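Endolytic peptidoglycan transglycosylase RlpA (Pseudomonas aeruginosa, PDB 6I05) cleaves peptidoglycan as a lytic transglycosylase with a strong preference for naked glycan strands, its SPOR domain recognising such denuded glycan at the division septum. Local coordinates at residues A16-L19 with L20-K23. Sequence-based numbering, arbitrary orientation.
Sequences AAEL and LKAK
Lys21 N donates to Ala17 O over 2.9 Å, the shortest of four i to i+4 bonds that run through the middle of helix 14-25 in this SPOR domain. The same step joins Leu20 to Ala16, Ala22 to Glu18 and Lys23 to Leu19, with N-H...O angles between 161° and 167°, as in a regular alpha-helix. The helix is also amphipathic: Ala17 and Leu20 are buried, whereas Leu19, Ala22 and Lys23 lie on the exposed side. The buried face packs on the four-stranded antiparallel sheet: Ala17 touches Phe11, His45 and Val47, while Leu20 meets Val8, Phe11 and Val47.

At the margin of the packed face, Glu18 and Lys21 rest against strand 32-39, Glu18 through Ile34 and Lys21 through Val32 and Ile34. Glu18 adopts two conformers; in one its carboxylate approaches the lysine without forming a salt bridge, so any pairing is doubtful. With CG of Lys23 placed anti to its carbonyl carbon (chi1 -68°), the lysine turns back along the helix toward Leu19. Lys23 CG lies 3.4 Å from Leu19 O, and the lysine's extended methylenes slant over the leucine's branch, bringing Lys23 CE within 3.9 Å of Leu19 CD1.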
# COMPACT_ATOMS: atom_id res chain seq x y z
N ALA A 16 4.53 -6.26 10.62
CA ALA A 16 3.35 -6.51 9.79
C ALA A 16 3.35 -5.62 8.57
O ALA A 16 2.97 -6.06 7.47
CB ALA A 16 2.08 -6.32 10.62
N ALA A 17 3.74 -4.35 8.73
CA ALA A 17 3.83 -3.45 7.59
C ALA A 17 4.91 -3.90 6.62
O ALA A 17 4.69 -3.93 5.40
CB ALA A 17 4.08 -2.02 8.07
N GLU A 18 6.08 -4.28 7.14
CA GLU A 18 7.15 -4.75 6.27
C GLU A 18 6.74 -6.03 5.55
O GLU A 18 7.11 -6.24 4.39
CB GLU A 18 8.43 -4.97 7.07
CG GLU A 18 9.03 -3.69 7.65
CD GLU A 18 9.83 -2.89 6.64
OE1 GLU A 18 9.98 -3.36 5.49
OE2 GLU A 18 10.30 -1.78 6.98
N LEU A 19 5.99 -6.91 6.23
CA LEU A 19 5.55 -8.15 5.59
C LEU A 19 4.61 -7.85 4.44
O LEU A 19 4.77 -8.41 3.34
CB LEU A 19 4.88 -9.05 6.62
CG LEU A 19 4.34 -10.37 6.07
CD1 LEU A 19 5.44 -11.19 5.41
CD2 LEU A 19 3.68 -11.18 7.18
N LEU A 20 3.63 -6.97 4.65
CA LEU A 20 2.74 -6.61 3.56
C LEU A 20 3.50 -5.96 2.41
O LEU A 20 3.25 -6.26 1.24
CB LEU A 20 1.61 -5.70 4.06
CG LEU A 20 0.64 -5.25 2.96
CD1 LEU A 20 -0.01 -6.43 2.26
CD2 LEU A 20 -0.42 -4.32 3.54
N LYS A 21 4.45 -5.08 2.73
CA LYS A 21 5.27 -4.48 1.68
C LYS A 21 5.97 -5.54 0.84
O LYS A 21 5.97 -5.48 -0.39
CB LYS A 21 6.29 -3.50 2.29
CG LYS A 21 7.37 -3.07 1.33
CD LYS A 21 8.30 -2.06 1.98
CE LYS A 21 9.47 -1.71 1.08
NZ LYS A 21 10.44 -0.81 1.76
N ALA A 22 6.59 -6.53 1.50
CA ALA A 22 7.29 -7.58 0.77
C ALA A 22 6.33 -8.38 -0.11
O ALA A 22 6.64 -8.68 -1.27
CB ALA A 22 8.03 -8.50 1.74
N LYS A 23 5.15 -8.73 0.42
CA LYS A 23 4.18 -9.48 -0.37
C LYS A 23 3.69 -8.68 -1.57
O LYS A 23 3.52 -9.22 -2.67
CB LYS A 23 3.01 -9.92 0.50
CG LYS A 23 3.37 -10.95 1.56
CD LYS A 23 2.15 -11.37 2.36
CE LYS A 23 2.47 -12.50 3.32
NZ LYS A 23 1.39 -12.68 4.33